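Local atomic coordinates of UPF0147 protein Ta0600 (Thermoplasma acidophilum DSM 1728, PDB entry 2QSB), a protein that is of unknown function, belongs to the uncharacterised UPF0147 family and folds as a compact four-helix bundle. Residues 11-22 / 77-88. Residues are numbered along the deposited sequence; the frame is centred on the assembly and turned at random. Where two conformers were deposited one is given.
Sequences LFNEVMYLLDEL and DLYTIISKLEAL
Ile81 lodges as a knob in the hole formed by Val15, Leu18, Leu19 and Leu22, joining the first and last helices of a four-helix bundle. The two helical segments, 11-22 and 77-88, run antiparallel at 155°, their axes 9.3 Å apart at closest approach. Ile81 CG2 faces Val15 CG1 and Leu19 CG, while the other branch packs its CG1 on Leu18 CB at 3.7 Å and carries CD1 on to Leu19 CD2 and Leu22 CD2. On the inner side Ile81 also touches Leu61 of helix 50-65, while Val15 and Leu19 rest on Leu43 of helix 30-43. One turn on, Lys84 is a second knob, set among Leu11, Glu14, Val15 and Leu18. Its CB lies 3.5 Å from Val15 CG2, and its CE touches Leu18 CD1, the two side chains crossing at about a right angle. Toward the C-terminal end of helix 72-88, Ala87 CB receives Leu11 CD1, and Leu11 CD2 packs on Lys84 CB and CG. Leu88 CD2 meets the Phe12 ring at its edge, 4.0 Å from Phe12 CD1. The aliphatic chain of Lys84 runs extended until a final bend (chi4 -68°), where NZ donates to Glu14 OE1 at 2.8 Å in a salt bridge, approaching from above the carboxylate, 57° out of its plane.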
loop_
_atom_site.group_PDB
_atom_site.type_symbol
_atom_site.label_atom_id
_atom_site.label_comp_id
_atom_site.label_asym_id
_atom_site.label_seq_id
_atom_site.Cartn_x
_atom_site.Cartn_y
_atom_site.Cartn_z
ATOM N N LEU A 11 2.097 6.445 10.912
ATOM C CA LEU A 11 1.740 5.274 10.090
ATOM C C LEU A 11 1.467 5.697 8.644
ATOM O O LEU A 11 1.926 5.048 7.714
ATOM C CB LEU A 11 0.512 4.574 10.659
ATOM C CG LEU A 11 0.760 3.762 11.921
ATOM C CD1 LEU A 11 -0.588 3.399 12.575
ATOM C CD2 LEU A 11 1.579 2.501 11.606
ATOM N N PHE A 12 0.742 6.790 8.463
ATOM C CA PHE A 12 0.432 7.278 7.125
ATOM C C PHE A 12 1.697 7.655 6.363
ATOM O O PHE A 12 1.855 7.316 5.190
ATOM C CB PHE A 12 -0.545 8.452 7.207
ATOM C CG PHE A 12 -1.046 8.916 5.873
ATOM C CD1 PHE A 12 -2.149 8.294 5.304
ATOM C CD2 PHE A 12 -0.424 9.936 5.183
ATOM C CE1 PHE A 12 -2.620 8.695 4.044
ATOM C CE2 PHE A 12 -0.883 10.337 3.921
ATOM C CZ PHE A 12 -1.983 9.723 3.366
ATOM N N ASN A 13 2.594 8.383 7.035
ATOM C CA ASN A 13 3.848 8.751 6.401
ATOM C C ASN A 13 4.639 7.534 5.948
ATOM O O ASN A 13 5.214 7.513 4.857
ATOM C CB ASN A 13 4.740 9.540 7.361
ATOM C CG ASN A 13 4.193 10.891 7.700
ATOM O OD1 ASN A 13 3.345 11.439 6.985
ATOM N ND2 ASN A 13 4.681 11.458 8.802
ATOM N N GLU A 14 4.710 6.518 6.811
ATOM C CA GLU A 14 5.433 5.300 6.477
ATOM C C GLU A 14 4.769 4.570 5.314
ATOM O O GLU A 14 5.469 4.099 4.410
ATOM C CB GLU A 14 5.485 4.397 7.731
ATOM C CG GLU A 14 6.361 4.959 8.846
ATOM C CD GLU A 14 6.092 4.385 10.228
ATOM O OE1 GLU A 14 5.188 3.545 10.458
ATOM O OE2 GLU A 14 6.818 4.821 11.135
ATOM N N VAL A 15 3.437 4.504 5.306
ATOM C CA VAL A 15 2.734 3.857 4.198
ATOM C C VAL A 15 3.047 4.565 2.881
ATOM O O VAL A 15 3.294 3.905 1.873
ATOM C CB VAL A 15 1.215 3.797 4.488
ATOM C CG1 VAL A 15 0.424 3.465 3.232
ATOM C CG2 VAL A 15 0.936 2.792 5.608
HETATM N N MSE A 16 3.023 5.902 2.880
HETATM C CA MSE A 16 3.301 6.625 1.627
HETATM C C MSE A 16 4.709 6.371 1.139
HETATM O O MSE A 16 4.918 6.145 -0.054
HETATM C CB MSE A 16 3.040 8.113 1.839
HETATM C CG MSE A 16 1.559 8.486 1.949
HETATM SE SE MSE A 16 0.505 8.151 0.317
HETATM C CE MSE A 16 1.450 9.339 -0.817
ATOM N N TYR A 17 5.674 6.389 2.054
ATOM C CA TYR A 17 7.060 6.141 1.680
ATOM C C TYR A 17 7.221 4.708 1.151
ATOM O O TYR A 17 7.833 4.486 0.097
ATOM C CB TYR A 17 7.960 6.335 2.911
ATOM C CG TYR A 17 9.348 5.806 2.694
ATOM C CD1 TYR A 17 10.244 6.442 1.836
ATOM C CD2 TYR A 17 9.738 4.624 3.296
ATOM C CE1 TYR A 17 11.519 5.918 1.622
ATOM C CE2 TYR A 17 10.995 4.107 3.091
ATOM C CZ TYR A 17 11.871 4.753 2.261
ATOM O OH TYR A 17 13.121 4.202 2.049
ATOM N N LEU A 18 6.641 3.732 1.857
ATOM C CA LEU A 18 6.797 2.348 1.440
ATOM C C LEU A 18 6.088 2.077 0.113
ATOM O O LEU A 18 6.599 1.302 -0.708
ATOM C CB LEU A 18 6.283 1.398 2.527
ATOM C CG LEU A 18 7.103 1.379 3.828
ATOM C CD1 LEU A 18 6.363 0.568 4.881
ATOM C CD2 LEU A 18 8.516 0.819 3.611
ATOM N N LEU A 19 4.912 2.677 -0.114
ATOM C CA LEU A 19 4.251 2.526 -1.411
ATOM C C LEU A 19 5.050 3.177 -2.498
ATOM O O LEU A 19 5.125 2.648 -3.613
ATOM C CB LEU A 19 2.849 3.137 -1.360
ATOM C CG LEU A 19 1.811 2.262 -0.666
ATOM C CD1 LEU A 19 0.563 3.089 -0.445
ATOM C CD2 LEU A 19 1.489 1.033 -1.516
ATOM N N ASP A 20 5.661 4.327 -2.213
ATOM C CA ASP A 20 6.503 4.940 -3.229
ATOM C C ASP A 20 7.678 4.045 -3.597
ATOM O O ASP A 20 7.964 3.840 -4.798
ATOM C CB ASP A 20 6.958 6.326 -2.821
ATOM C CG ASP A 20 7.481 7.082 -4.021
ATOM O OD1 ASP A 20 6.635 7.581 -4.800
ATOM O OD2 ASP A 20 8.710 7.129 -4.197
ATOM N N GLU A 21 8.360 3.519 -2.588
ATOM C CA GLU A 21 9.439 2.583 -2.841
ATOM C C GLU A 21 8.966 1.384 -3.667
ATOM O O GLU A 21 9.630 0.977 -4.612
ATOM C CB GLU A 21 10.030 2.118 -1.504
ATOM C CG GLU A 21 10.826 3.198 -0.767
ATOM C CD GLU A 21 12.074 3.613 -1.517
ATOM O OE1 GLU A 21 13.036 2.822 -1.489
ATOM O OE2 GLU A 21 12.105 4.705 -2.127
ATOM N N LEU A 22 7.825 0.810 -3.304
ATOM C CA LEU A 22 7.324 -0.369 -4.006
ATOM C C LEU A 22 7.050 -0.022 -5.467
ATOM O O LEU A 22 7.315 -0.834 -6.375
ATOM C CB LEU A 22 6.079 -0.922 -3.269
ATOM C CG LEU A 22 5.486 -2.204 -3.845
ATOM C CD1 LEU A 22 6.523 -3.323 -3.787
ATOM C CD2 LEU A 22 4.254 -2.571 -3.055
ATOM N N ASP A 77 6.812 -7.052 1.540
ATOM C CA ASP A 77 6.656 -5.600 1.436
ATOM C C ASP A 77 5.180 -5.208 1.429
ATOM O O ASP A 77 4.797 -4.217 2.063
ATOM C CB ASP A 77 7.399 -5.076 0.196
ATOM C CG ASP A 77 8.916 -5.101 0.365
ATOM O OD1 ASP A 77 9.434 -5.281 1.478
ATOM O OD2 ASP A 77 9.566 -4.927 -0.667
ATOM N N LEU A 78 4.362 -5.995 0.721
ATOM C CA LEU A 78 2.931 -5.768 0.698
ATOM C C LEU A 78 2.328 -5.968 2.088
ATOM O O LEU A 78 1.552 -5.132 2.548
ATOM C CB LEU A 78 2.264 -6.674 -0.328
ATOM C CG LEU A 78 2.506 -6.299 -1.806
ATOM C CD1 LEU A 78 2.185 -7.473 -2.691
ATOM C CD2 LEU A 78 1.626 -5.110 -2.189
ATOM N N TYR A 79 2.685 -7.048 2.783
ATOM C CA TYR A 79 2.156 -7.270 4.121
ATOM C C TYR A 79 2.560 -6.187 5.110
ATOM O O TYR A 79 1.785 -5.841 5.996
ATOM C CB TYR A 79 2.557 -8.637 4.654
ATOM C CG TYR A 79 1.865 -9.789 3.991
ATOM C CD1 TYR A 79 0.482 -9.794 3.802
ATOM C CD2 TYR A 79 2.599 -10.905 3.604
ATOM C CE1 TYR A 79 -0.158 -10.879 3.178
ATOM C CE2 TYR A 79 1.973 -11.999 3.014
ATOM C CZ TYR A 79 0.605 -11.972 2.808
ATOM O OH TYR A 79 -0.015 -13.053 2.206
ATOM N N THR A 80 3.768 -5.637 4.968
ATOM C CA THR A 80 4.197 -4.544 5.843
ATOM C C THR A 80 3.273 -3.331 5.679
ATOM O O THR A 80 2.805 -2.740 6.673
ATOM C CB THR A 80 5.649 -4.168 5.498
ATOM O OG1 THR A 80 6.465 -5.317 5.716
ATOM C CG2 THR A 80 6.166 -3.004 6.330
ATOM N N ILE A 81 2.975 -2.968 4.418
ATOM C CA ILE A 81 2.096 -1.832 4.158
ATOM C C ILE A 81 0.671 -2.128 4.642
ATOM O O ILE A 81 0.046 -1.273 5.306
ATOM C CB ILE A 81 2.132 -1.475 2.670
ATOM C CG1 ILE A 81 3.521 -1.002 2.262
ATOM C CG2 ILE A 81 1.101 -0.402 2.372
ATOM C CD1 ILE A 81 3.781 -1.072 0.757
ATOM N N ILE A 82 0.166 -3.320 4.318
ATOM C CA ILE A 82 -1.160 -3.725 4.776
ATOM C C ILE A 82 -1.243 -3.603 6.301
ATOM O O ILE A 82 -2.244 -3.101 6.826
ATOM C CB ILE A 82 -1.451 -5.156 4.343
ATOM C CG1 ILE A 82 -1.723 -5.206 2.833
ATOM C CG2 ILE A 82 -2.597 -5.784 5.157
ATOM C CD1 ILE A 82 -1.710 -6.608 2.225
ATOM N N SER A 83 -0.196 -4.039 6.998
ATOM C CA SER A 83 -0.195 -4.063 8.455
ATOM C C SER A 83 -0.267 -2.673 9.085
ATOM O O SER A 83 -0.880 -2.483 10.144
ATOM C CB SER A 83 1.035 -4.806 8.942
ATOM O OG SER A 83 0.969 -6.165 8.540
ATOM N N LYS A 84 0.346 -1.696 8.429
ATOM C CA LYS A 84 0.289 -0.315 8.884
ATOM C C LYS A 84 -1.066 0.302 8.564
ATOM O O LYS A 84 -1.623 1.042 9.384
ATOM C CB LYS A 84 1.438 0.486 8.258
ATOM C CG LYS A 84 2.802 0.051 8.790
ATOM C CD LYS A 84 3.914 0.870 8.182
ATOM C CE LYS A 84 5.295 0.482 8.642
ATOM N NZ LYS A 84 5.541 0.805 10.086
ATOM N N LEU A 85 -1.614 0.004 7.381
ATOM C CA LEU A 85 -2.961 0.484 7.066
ATOM C C LEU A 85 -4.026 -0.068 8.008
ATOM O O LEU A 85 -4.968 0.643 8.363
ATOM C CB LEU A 85 -3.331 0.153 5.624
ATOM C CG LEU A 85 -2.604 0.993 4.592
ATOM C CD1 LEU A 85 -2.774 0.340 3.226
ATOM C CD2 LEU A 85 -3.162 2.434 4.640
ATOM N N GLU A 86 -3.883 -1.322 8.441
ATOM C CA GLU A 86 -4.858 -1.929 9.364
ATOM C C GLU A 86 -4.713 -1.383 10.777
ATOM O O GLU A 86 -5.660 -1.399 11.573
ATOM C CB GLU A 86 -4.747 -3.460 9.338
ATOM C CG GLU A 86 -5.200 -4.023 7.981
ATOM C CD GLU A 86 -5.552 -5.494 7.987
ATOM O OE1 GLU A 86 -4.787 -6.311 8.542
ATOM O OE2 GLU A 86 -6.582 -5.822 7.366
ATOM N N ALA A 87 -3.527 -0.895 11.101
ATOM C CA ALA A 87 -3.311 -0.215 12.375
ATOM C C ALA A 87 -3.855 1.224 12.333
ATOM O O ALA A 87 -4.316 1.707 13.351
ATOM C CB ALA A 87 -1.833 -0.232 12.772
ATOM N N LEU A 88 -3.833 1.845 11.150
ATOM C CA LEU A 88 -4.314 3.226 10.880
ATOM C C LEU A 88 -5.823 3.288 10.769
ATOM O O LEU A 88 -6.440 4.278 11.205
ATOM C CB LEU A 88 -3.696 3.767 9.560
ATOM C CG LEU A 88 -4.123 5.102 8.991
ATOM C CD1 LEU A 88 -3.761 6.153 10.038
ATOM C CD2 LEU A 88 -3.404 5.318 7.684
#